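Local atomic coordinates of endo-1,3-beta-glucanase, family GH16 (Zobellia galactanivorans, PDB entry 5FUI), a protein that probably binds laminarin through its C-terminal family 6 carbohydrate-binding module, the part present here, and hydrolyses this beta-1,3-glucan as a laminarinase. Residues C29-N35 against W95-T99; I39-M45 against L116-G122; I50-G56 against N106-Y112. All coordinates share one frame; numbering follows the deposited sequence. Where two conformers were deposited one is given.

Contact 1 (C29-N35 against W95-T99); sequences CSEGGEN and WQNWT. With MG (magnesium ion), chain E.
The indole of W98 lies across the turn C29-G32 and is met by side chains from C29, S30, E31 and N35. E31 crosses the pyrrole end, its carboxylate plane 35° from that of the ring, and OE2 comes within 3.3 Å of W98 CB. The same carboxylate is held from outside: OE2 makes a salt bridge with R63, and OE1 accepts from N126 ND2. The hydroxyl of S30 sits at the indole edge, in the ring plane. There W98 NE1 gives S30 OG a weak, bent bond of 3.1 Å. C29 carries SG opposite its backbone N (chi1 177°), which brings the sulfur obliquely to the benzene half, with SG 3.7 Å from W98 CZ2. It also accepts the backbone N-H of E31, which helps fix the turn. N35 reaches the far end of the ring, CB lying 3.6 Å from W98 CH2, while its ND2 is bound to E27. Q96 lies between S30 and N35. Beyond the type I turn, E34 O binds the magnesium ion at 2.3 Å. E14, E16 and N126 also bind this ion, as does a water. The arrangement is a type I turn with a cysteine sulfur-aromatic contact, next to the metal site of a CBM6 beta-sandwich.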
loop_
_atom_site.group_PDB
_atom_site.type_symbol
_atom_site.label_atom_id
_atom_site.label_comp_id
_atom_site.label_asym_id
_atom_site.label_seq_id
_atom_site.Cartn_x
_atom_site.Cartn_y
_atom_site.Cartn_z
ATOM N N CYS A 29 0.347 -15.848 0.652
ATOM C CA CYS A 29 -0.576 -15.104 1.524
ATOM C C CYS A 29 -1.763 -16.093 1.846
ATOM O O CYS A 29 -2.257 -16.786 0.933
ATOM C CB CYS A 29 -1.064 -13.878 0.740
ATOM S SG CYS A 29 -2.280 -12.891 1.619
ATOM N N SER A 30 -2.253 -16.007 3.058
ATOM C CA SER A 30 -3.404 -16.822 3.495
ATOM C C SER A 30 -4.667 -16.513 2.748
ATOM O O SER A 30 -5.577 -17.336 2.732
ATOM C CB SER A 30 -3.655 -16.666 5.010
ATOM O OG SER A 30 -4.071 -15.325 5.317
ATOM N N GLU A 31 -4.730 -15.333 2.132
ATOM C CA GLU A 31 -5.875 -14.909 1.315
ATOM C C GLU A 31 -5.736 -15.248 -0.157
ATOM O O GLU A 31 -6.565 -14.813 -0.966
ATOM C CB GLU A 31 -6.161 -13.410 1.506
ATOM C CG GLU A 31 -6.449 -13.150 2.972
ATOM C CD GLU A 31 -7.073 -11.779 3.296
ATOM O OE1 GLU A 31 -6.820 -10.801 2.572
ATOM O OE2 GLU A 31 -7.813 -11.713 4.276
ATOM N N GLY A 32 -4.695 -16.046 -0.476
ATOM C CA GLY A 32 -4.396 -16.472 -1.850
ATOM C C GLY A 32 -3.361 -15.531 -2.445
ATOM O O GLY A 32 -3.168 -14.396 -1.990
ATOM N N GLY A 33 -2.719 -16.024 -3.497
ATOM C CA GLY A 33 -1.636 -15.259 -4.100
ATOM C C GLY A 33 -0.478 -15.048 -3.104
ATOM O O GLY A 33 -0.137 -15.897 -2.279
ATOM N N GLU A 34 0.083 -13.856 -3.192
ATOM C CA GLU A 34 1.263 -13.472 -2.394
ATOM C C GLU A 34 0.915 -12.217 -1.608
ATOM O O GLU A 34 -0.010 -11.453 -1.977
ATOM C CB GLU A 34 2.598 -13.275 -3.265
ATOM C CG GLU A 34 3.077 -14.567 -3.858
ATOM C CD GLU A 34 4.172 -14.242 -4.887
ATOM O OE1 GLU A 34 3.853 -13.602 -5.937
ATOM O OE2 GLU A 34 5.330 -14.558 -4.606
ATOM N N ASN A 35 1.702 -11.971 -0.584
ATOM C CA ASN A 35 1.771 -10.660 0.046
ATOM C C ASN A 35 3.185 -10.245 0.145
ATOM O O ASN A 35 4.089 -11.020 -0.003
ATOM C CB ASN A 35 1.086 -10.657 1.447
ATOM C CG ASN A 35 1.750 -11.538 2.475
ATOM O OD1 ASN A 35 1.380 -12.686 2.652
ATOM N ND2 ASN A 35 2.708 -11.014 3.191
ATOM N N TRP A 95 0.727 -12.409 11.582
ATOM C CA TRP A 95 1.306 -12.023 10.288
ATOM C C TRP A 95 0.376 -12.265 9.104
ATOM O O TRP A 95 0.561 -11.717 8.010
ATOM C CB TRP A 95 2.654 -12.709 10.120
ATOM C CG TRP A 95 3.629 -12.234 11.171
ATOM C CD1 TRP A 95 4.188 -12.957 12.198
ATOM C CD2 TRP A 95 4.116 -10.866 11.304
ATOM N NE1 TRP A 95 4.995 -12.121 12.975
ATOM C CE2 TRP A 95 4.979 -10.837 12.474
ATOM C CE3 TRP A 95 3.947 -9.675 10.556
ATOM C CZ2 TRP A 95 5.665 -9.682 12.854
ATOM C CZ3 TRP A 95 4.586 -8.521 10.968
ATOM C CH2 TRP A 95 5.457 -8.531 12.093
ATOM N N GLN A 96 -0.628 -13.123 9.312
ATOM C CA GLN A 96 -1.662 -13.396 8.313
ATOM C C GLN A 96 -3.033 -13.154 8.882
ATOM O O GLN A 96 -3.962 -13.778 8.498
ATOM C CB GLN A 96 -1.524 -14.813 7.668
ATOM C CG GLN A 96 -0.177 -15.114 7.016
ATOM C CD GLN A 96 0.012 -14.432 5.676
ATOM O OE1 GLN A 96 1.169 -14.080 5.336
ATOM N NE2 GLN A 96 -1.000 -14.319 4.910
ATOM N N ASN A 97 -3.115 -12.236 9.820
ATOM C CA ASN A 97 -4.403 -11.744 10.301
ATOM C C ASN A 97 -4.670 -10.432 9.563
ATOM O O ASN A 97 -4.048 -9.440 9.880
ATOM C CB ASN A 97 -4.411 -11.490 11.819
ATOM C CG ASN A 97 -4.379 -12.760 12.625
ATOM O OD1 ASN A 97 -4.342 -12.685 13.844
ATOM N ND2 ASN A 97 -4.406 -13.843 12.015
ATOM N N TRP A 98 -5.523 -10.454 8.558
ATOM C CA TRP A 98 -5.611 -9.279 7.652
ATOM C C TRP A 98 -6.741 -8.382 8.022
ATOM O O TRP A 98 -7.781 -8.823 8.556
ATOM C CB TRP A 98 -5.849 -9.819 6.215
ATOM C CG TRP A 98 -4.675 -10.610 5.781
ATOM C CD1 TRP A 98 -4.514 -12.011 5.835
ATOM C CD2 TRP A 98 -3.443 -10.044 5.270
ATOM N NE1 TRP A 98 -3.228 -12.338 5.417
ATOM C CE2 TRP A 98 -2.531 -11.186 5.070
ATOM C CE3 TRP A 98 -3.010 -8.760 4.945
ATOM C CZ2 TRP A 98 -1.221 -11.012 4.592
ATOM C CZ3 TRP A 98 -1.652 -8.607 4.539
ATOM C CH2 TRP A 98 -0.798 -9.712 4.308
ATOM N N THR A 99 -6.556 -7.077 7.724
ATOM C CA THR A 99 -7.579 -6.069 7.935
ATOM C C THR A 99 -7.435 -5.000 6.853
ATOM O O THR A 99 -6.361 -4.915 6.220
ATOM C CB THR A 99 -7.461 -5.472 9.394
ATOM O OG1 THR A 99 -8.709 -4.803 9.649
ATOM C CG2 THR A 99 -6.262 -4.475 9.482
HETATM MG MG MG E . -1.454 -9.972 -2.890
HETATM O O HOH W 1 -2.323 -11.723 -4.175
#

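Contact 2 (I39-M45 against L116-G122); sequences INNGSWM and LYSISGG. With APY (2-aminomethyl-pyridine), chain D; APY (2-aminomethyl-pyridine), chain C.
L116 and M45 form a hydrogen-bonded antiparallel pair, with M45 N to L116 O and L116 N to M45 O both 2.9 Å. Their side chains point into the core, where L116 meets I125 and I128. Y117 and W44 make the following non-hydrogen-bonded pair, whose side chains point to the opposite face. W44 CB lies over one face of the phenol, 4.2 Å from the ring centroid. With chi1 at 53°, W44 CG sits between its backbone N and carbonyl carbon, which sets the indole beside the phenol and under a ligand. The two ring planes are 31° apart. One 2-aminomethyl-pyridine lies over the centre of the indole face and meets the phenol at its edge; D76 OD2 is hydrogen-bonded to it. This pocket lies on the outer face of the five-stranded sheet, consistent with the concave-face site of CBM6 modules. S118 binds the type II turn N40-S43 from three atoms: its N reaches S43 O, its O receives G42 N, and OG donates to N40 O at 2.8 Å. That hydroxyl stands 50° out of the carbonyl plane, and S43 N comes to N40 O from the opposite face. I119 and S120 form a classic beta bulge against R72. S120 OG shares a water with N41 OD1. G121 packs against the N40 backbone, and its N-H gives N41 OD1 a nearly straight bond of 2.9 Å. G122 CA is 3.5 Å from C6 of the second 2-aminomethyl-pyridine, which also meets N40 at the loop end, consistent with the variable-loop site.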
loop_
_atom_site.group_PDB
_atom_site.type_symbol
_atom_site.label_atom_id
_atom_site.label_comp_id
_atom_site.label_asym_id
_atom_site.label_seq_id
_atom_site.Cartn_x
_atom_site.Cartn_y
_atom_site.Cartn_z
ATOM N N ILE A 39 9.089 -6.288 5.810
ATOM C CA ILE A 39 9.143 -4.870 5.539
ATOM C C ILE A 39 9.774 -4.188 6.760
ATOM O O ILE A 39 9.393 -4.420 7.896
ATOM C CB ILE A 39 7.708 -4.323 5.280
ATOM C CG1 ILE A 39 7.010 -5.140 4.165
ATOM C CG2 ILE A 39 7.796 -2.785 4.956
ATOM C CD1 ILE A 39 5.683 -4.470 3.715
ATOM N N ASN A 40 10.812 -3.424 6.461
ATOM C CA ASN A 40 11.588 -2.731 7.470
ATOM C C ASN A 40 11.415 -1.222 7.380
ATOM O O ASN A 40 10.807 -0.737 6.461
ATOM C CB ASN A 40 13.083 -3.073 7.317
ATOM C CG ASN A 40 13.350 -4.532 7.508
ATOM O OD1 ASN A 40 14.113 -5.111 6.725
ATOM N ND2 ASN A 40 12.833 -5.108 8.494
ATOM N N ASN A 41 11.960 -0.485 8.325
ATOM C CA ASN A 41 12.016 0.978 8.166
ATOM C C ASN A 41 12.778 1.221 6.843
ATOM O O ASN A 41 13.867 0.657 6.658
ATOM C CB ASN A 41 12.873 1.566 9.308
ATOM C CG ASN A 41 12.188 1.519 10.656
ATOM O OD1 ASN A 41 11.239 0.833 10.864
ATOM N ND2 ASN A 41 12.651 2.383 11.580
ATOM N N GLY A 42 12.282 2.119 6.007
ATOM C CA GLY A 42 12.982 2.476 4.801
ATOM C C GLY A 42 12.800 1.561 3.612
ATOM O O GLY A 42 13.227 1.871 2.471
ATOM N N SER A 43 12.102 0.407 3.811
ATOM C CA SER A 43 11.595 -0.391 2.672
ATOM C C SER A 43 10.541 0.416 1.886
ATOM O O SER A 43 9.902 1.303 2.424
ATOM C CB SER A 43 10.900 -1.615 3.224
ATOM O OG SER A 43 11.806 -2.428 3.963
ATOM N N TRP A 44 10.401 0.098 0.593
ATOM C CA TRP A 44 9.377 0.692 -0.207
ATOM C C TRP A 44 9.044 -0.123 -1.410
ATOM O O TRP A 44 9.795 -1.075 -1.774
ATOM C CB TRP A 44 9.733 2.151 -0.632
ATOM C CG TRP A 44 11.106 2.261 -1.320
ATOM C CD1 TRP A 44 12.341 2.536 -0.753
ATOM C CD2 TRP A 44 11.377 1.976 -2.746
ATOM N NE1 TRP A 44 13.344 2.489 -1.710
ATOM C CE2 TRP A 44 12.808 2.106 -2.934
ATOM C CE3 TRP A 44 10.575 1.534 -3.841
ATOM C CZ2 TRP A 44 13.401 1.873 -4.144
ATOM C CZ3 TRP A 44 11.219 1.364 -5.104
ATOM C CH2 TRP A 44 12.587 1.542 -5.221
ATOM N N MET A 45 7.938 0.234 -2.060
ATOM C CA MET A 45 7.514 -0.451 -3.289
ATOM C C MET A 45 6.967 0.599 -4.216
ATOM O O MET A 45 6.285 1.534 -3.754
ATOM C CB MET A 45 6.443 -1.480 -3.004
ATOM C CG MET A 45 6.840 -2.606 -2.073
ATOM S SD MET A 45 6.551 -2.186 -0.269
ATOM C CE MET A 45 4.831 -2.461 -0.171
ATOM N N LEU A 116 4.633 3.330 -2.112
ATOM C CA LEU A 116 4.398 3.085 -0.672
ATOM C C LEU A 116 5.742 3.030 0.021
ATOM O O LEU A 116 6.629 2.327 -0.472
ATOM C CB LEU A 116 3.666 1.700 -0.454
ATOM C CG LEU A 116 2.297 1.677 -1.141
ATOM C CD1 LEU A 116 1.652 0.328 -0.826
ATOM C CD2 LEU A 116 1.473 2.846 -0.657
ATOM N N TYR A 117 5.891 3.816 1.080
ATOM C CA TYR A 117 7.195 3.903 1.700
ATOM C C TYR A 117 7.034 3.588 3.169
ATOM O O TYR A 117 6.254 4.245 3.884
ATOM C CB TYR A 117 7.694 5.376 1.532
ATOM C CG TYR A 117 9.200 5.527 1.502
ATOM C CD1 TYR A 117 9.965 5.192 2.606
ATOM C CD2 TYR A 117 9.875 5.950 0.319
ATOM C CE1 TYR A 117 11.369 5.323 2.596
ATOM C CE2 TYR A 117 11.235 6.094 0.283
ATOM C CZ TYR A 117 11.979 5.839 1.421
ATOM O OH TYR A 117 13.362 5.956 1.315
ATOM N N SER A 118 7.784 2.617 3.663
ATOM C CA SER A 118 7.690 2.226 5.060
ATOM C C SER A 118 8.433 3.204 5.969
ATOM O O SER A 118 9.670 3.340 5.913
ATOM C CB SER A 118 8.317 0.851 5.211
ATOM O OG SER A 118 8.217 0.435 6.582
ATOM N N ILE A 119 7.657 3.876 6.786
ATOM C CA ILE A 119 8.207 4.735 7.843
ATOM C C ILE A 119 8.631 3.896 9.026
ATOM O O ILE A 119 9.737 4.121 9.593
ATOM C CB ILE A 119 7.121 5.737 8.299
ATOM C CG1 ILE A 119 6.821 6.677 7.097
ATOM C CG2 ILE A 119 7.583 6.521 9.561
ATOM C CD1 ILE A 119 5.527 7.490 7.345
ATOM N N SER A 120 7.789 2.962 9.452
ATOM C CA SER A 120 8.122 2.040 10.541
ATOM C C SER A 120 7.732 0.623 10.006
ATOM O O SER A 120 6.581 0.407 9.516
ATOM C CB SER A 120 7.298 2.337 11.777
ATOM O OG SER A 120 7.759 1.470 12.764
ATOM N N GLY A 121 8.718 -0.298 10.000
ATOM C CA GLY A 121 8.470 -1.629 9.506
ATOM C C GLY A 121 7.610 -2.503 10.437
ATOM O O GLY A 121 6.981 -2.034 11.402
ATOM N N GLY A 122 7.604 -3.804 10.048
ATOM C CA GLY A 122 6.874 -4.796 10.857
ATOM C C GLY A 122 5.418 -4.972 10.462
ATOM O O GLY A 122 4.631 -5.354 11.283
HETATM N N APY D . 10.107 -10.476 12.367
HETATM C CM APY D . 9.838 -10.604 10.901
HETATM C C2 APY D . 10.015 -9.280 10.155
HETATM C C3 APY D . 11.269 -9.016 9.486
HETATM C C4 APY D . 11.447 -7.800 8.774
HETATM C C5 APY D . 10.297 -6.922 8.856
HETATM C C6 APY D . 9.117 -7.162 9.525
HETATM N N1 APY D . 8.959 -8.352 10.165
HETATM N N APY C . 7.785 6.844 -3.687
HETATM C CM APY C . 7.990 5.540 -3.087
HETATM C C2 APY C . 9.390 5.452 -3.670
HETATM C C3 APY C . 10.458 5.783 -2.871
HETATM C C4 APY C . 11.776 5.799 -3.386
HETATM C C5 APY C . 11.965 5.568 -4.761
HETATM C C6 APY C . 10.885 5.248 -5.568
HETATM N N1 APY C . 9.618 5.248 -5.017
HETATM O O HOH W 2 10.442 -0.316 13.093
#

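Contact 3 (I50-G56 against N106-Y112); sequences INFPSSG and NVSAGTY
With chi1 at -66° in F52 and -53° in Y112, both residues carry CG beside the backbone N and anti to the carbonyl carbon. Both point to the same face of the sheet, and these torsions turn the side chains to meet there, crossing at about a right angle. F52 CD1 comes to the edge of the phenol, 3.6 Å from Y112 CD2, with the ring planes 57° apart. V107 places CG1 anti to its backbone N. That methyl lies over one face of the F52 ring, offset toward the rim and 4.0 Å from the centroid. The hydroxyl of Y112 donates to S108 O at 2.6 Å, from above the carbonyl plane, which pins the ring to the loop between strands 97-107 and 110-118.

The backbones pair antiparallel in two blocks. I50 pairs with Y112 and F52 with G110 through two-way bonds, the straightest being F52 N to G110 O at 2.8 Å. G56 pairs with V107 in the same way, one residue out of step. Between the blocks, A109 N donates to S55 OG at 2.8 Å, and A109 CB packs against P53 O.

The contact joins both sheets of the sandwich. Strands 44-52 and 110-118 are neighbours in one, strands 56-66 and 97-107 in the other, and both segments pass from one sheet to the other here. I50 and F52 reach I130 of strand 124-131, Y58 sets its ring edge-to-face with F52, and L77 of strand 72-77 touches F52, V107 and Y112.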
loop_
_atom_site.group_PDB
_atom_site.type_symbol
_atom_site.label_atom_id
_atom_site.label_comp_id
_atom_site.label_asym_id
_atom_site.label_seq_id
_atom_site.Cartn_x
_atom_site.Cartn_y
_atom_site.Cartn_z
ATOM N N ILE A 50 -0.508 3.829 -12.664
ATOM C CA ILE A 50 -1.804 3.773 -11.959
ATOM C C ILE A 50 -2.689 4.974 -12.440
ATOM O O ILE A 50 -2.300 6.195 -12.284
ATOM C CB ILE A 50 -1.612 3.783 -10.406
ATOM C CG1 ILE A 50 -0.695 2.639 -9.954
ATOM C CG2 ILE A 50 -3.002 3.812 -9.779
ATOM C CD1 ILE A 50 -1.074 1.319 -10.552
ATOM N N ASN A 51 -3.803 4.609 -13.059
ATOM C CA ASN A 51 -4.658 5.618 -13.635
ATOM C C ASN A 51 -5.795 6.063 -12.673
ATOM O O ASN A 51 -6.469 5.214 -12.045
ATOM C CB ASN A 51 -5.218 5.195 -15.028
ATOM C CG ASN A 51 -6.045 6.318 -15.657
ATOM O OD1 ASN A 51 -5.502 7.335 -16.113
ATOM N ND2 ASN A 51 -7.367 6.156 -15.633
ATOM N N PHE A 52 -5.942 7.414 -12.501
ATOM C CA PHE A 52 -7.016 8.050 -11.769
ATOM C C PHE A 52 -7.789 8.736 -12.877
ATOM O O PHE A 52 -7.368 9.793 -13.370
ATOM C CB PHE A 52 -6.430 9.014 -10.727
ATOM C CG PHE A 52 -5.652 8.335 -9.628
ATOM C CD1 PHE A 52 -4.304 7.884 -9.863
ATOM C CD2 PHE A 52 -6.272 8.069 -8.375
ATOM C CE1 PHE A 52 -3.568 7.271 -8.830
ATOM C CE2 PHE A 52 -5.515 7.472 -7.347
ATOM C CZ PHE A 52 -4.196 7.079 -7.561
ATOM N N PRO A 53 -8.909 8.168 -13.296
ATOM C CA PRO A 53 -9.544 8.695 -14.548
ATOM C C PRO A 53 -10.266 10.007 -14.354
ATOM O O PRO A 53 -10.531 10.684 -15.359
ATOM C CB PRO A 53 -10.613 7.656 -14.888
ATOM C CG PRO A 53 -10.848 6.899 -13.607
ATOM C CD PRO A 53 -9.505 6.865 -12.881
ATOM N N SER A 54 -10.624 10.372 -13.123
ATOM C CA SER A 54 -11.295 11.625 -12.876
ATOM C C SER A 54 -10.570 12.414 -11.728
ATOM O O SER A 54 -9.777 11.844 -10.915
ATOM C CB SER A 54 -12.788 11.455 -12.659
ATOM O OG SER A 54 -13.032 10.668 -11.575
ATOM N N SER A 55 -10.772 13.723 -11.674
ATOM C CA SER A 55 -10.225 14.548 -10.609
ATOM C C SER A 55 -11.234 14.519 -9.484
ATOM O O SER A 55 -12.440 14.752 -9.666
ATOM C CB SER A 55 -10.070 15.938 -11.111
ATOM O OG SER A 55 -9.132 15.974 -12.184
ATOM N N GLY A 56 -10.800 14.251 -8.282
ATOM C CA GLY A 56 -11.760 14.242 -7.221
ATOM C C GLY A 56 -11.253 13.345 -6.090
ATOM O O GLY A 56 -10.036 12.990 -6.032
ATOM N N ASN A 106 -7.622 13.468 -2.412
ATOM C CA ASN A 106 -8.003 14.125 -3.639
ATOM C C ASN A 106 -6.875 14.082 -4.635
ATOM O O ASN A 106 -5.777 14.440 -4.305
ATOM C CB ASN A 106 -8.345 15.565 -3.278
ATOM C CG ASN A 106 -8.998 16.319 -4.405
ATOM O OD1 ASN A 106 -10.197 16.542 -4.379
ATOM N ND2 ASN A 106 -8.200 16.778 -5.366
ATOM N N VAL A 107 -7.170 13.595 -5.838
ATOM C CA VAL A 107 -6.163 13.406 -6.870
ATOM C C VAL A 107 -6.700 14.022 -8.143
ATOM O O VAL A 107 -7.854 13.790 -8.458
ATOM C CB VAL A 107 -5.921 11.878 -7.082
ATOM C CG1 VAL A 107 -4.837 11.689 -8.113
ATOM C CG2 VAL A 107 -5.442 11.291 -5.756
ATOM N N SER A 108 -5.876 14.788 -8.887
ATOM C CA SER A 108 -6.353 15.240 -10.218
ATOM C C SER A 108 -6.128 14.125 -11.251
ATOM O O SER A 108 -5.153 13.286 -11.177
ATOM C CB SER A 108 -5.687 16.544 -10.660
ATOM O OG SER A 108 -4.307 16.324 -10.753
ATOM N N ALA A 109 -7.029 14.068 -12.230
ATOM C CA ALA A 109 -6.940 12.990 -13.214
ATOM C C ALA A 109 -5.567 12.816 -13.889
ATOM O O ALA A 109 -4.910 13.798 -14.348
ATOM C CB ALA A 109 -8.066 13.147 -14.288
ATOM N N GLY A 110 -5.098 11.588 -13.944
ATOM C CA GLY A 110 -3.845 11.371 -14.625
ATOM C C GLY A 110 -3.405 9.937 -14.412
ATOM O O GLY A 110 -4.103 9.158 -13.732
ATOM N N THR A 111 -2.236 9.584 -14.934
ATOM C CA THR A 111 -1.641 8.295 -14.727
ATOM C C THR A 111 -0.285 8.531 -14.066
ATOM O O THR A 111 0.510 9.354 -14.585
ATOM C CB THR A 111 -1.414 7.570 -16.093
ATOM O OG1 THR A 111 -2.720 7.345 -16.647
ATOM C CG2 THR A 111 -0.725 6.189 -15.882
ATOM N N TYR A 112 -0.052 7.858 -12.936
ATOM C CA TYR A 112 1.043 8.146 -12.049
ATOM C C TYR A 112 1.764 6.899 -11.588
ATOM O O TYR A 112 1.186 5.810 -11.492
ATOM C CB TYR A 112 0.516 8.891 -10.750
ATOM C CG TYR A 112 -0.311 10.117 -11.058
ATOM C CD1 TYR A 112 0.292 11.281 -11.382
ATOM C CD2 TYR A 112 -1.670 10.129 -10.971
ATOM C CE1 TYR A 112 -0.442 12.421 -11.626
ATOM C CE2 TYR A 112 -2.449 11.252 -11.220
ATOM C CZ TYR A 112 -1.840 12.396 -11.555
ATOM O OH TYR A 112 -2.613 13.521 -11.818
#

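How the contacts relate
From the N terminus, the chain first supplies 29-35, then 39-45 and 50-56. Contact 1 closes its loop at 95-99, contact 3 at 106-112 and contact 2 at 116-122. Contact 3 is therefore nested inside contact 2, and contact 1 crosses both. Contact 2 joins strands 44-52 and 110-118 at the end with the ligand-binding loops. Contact 3 joins them at the other end, centres about 25 Å apart, where 50-56 and 106-112 pass between the five-stranded and four-stranded sheets. Contact 1 shares strand 97-107 with contact 3 but touches contact 2, where W95 CZ3 is 3.2 Å from G122 O. It ties the small sheet of 25-28 and 34-37 to the sandwich.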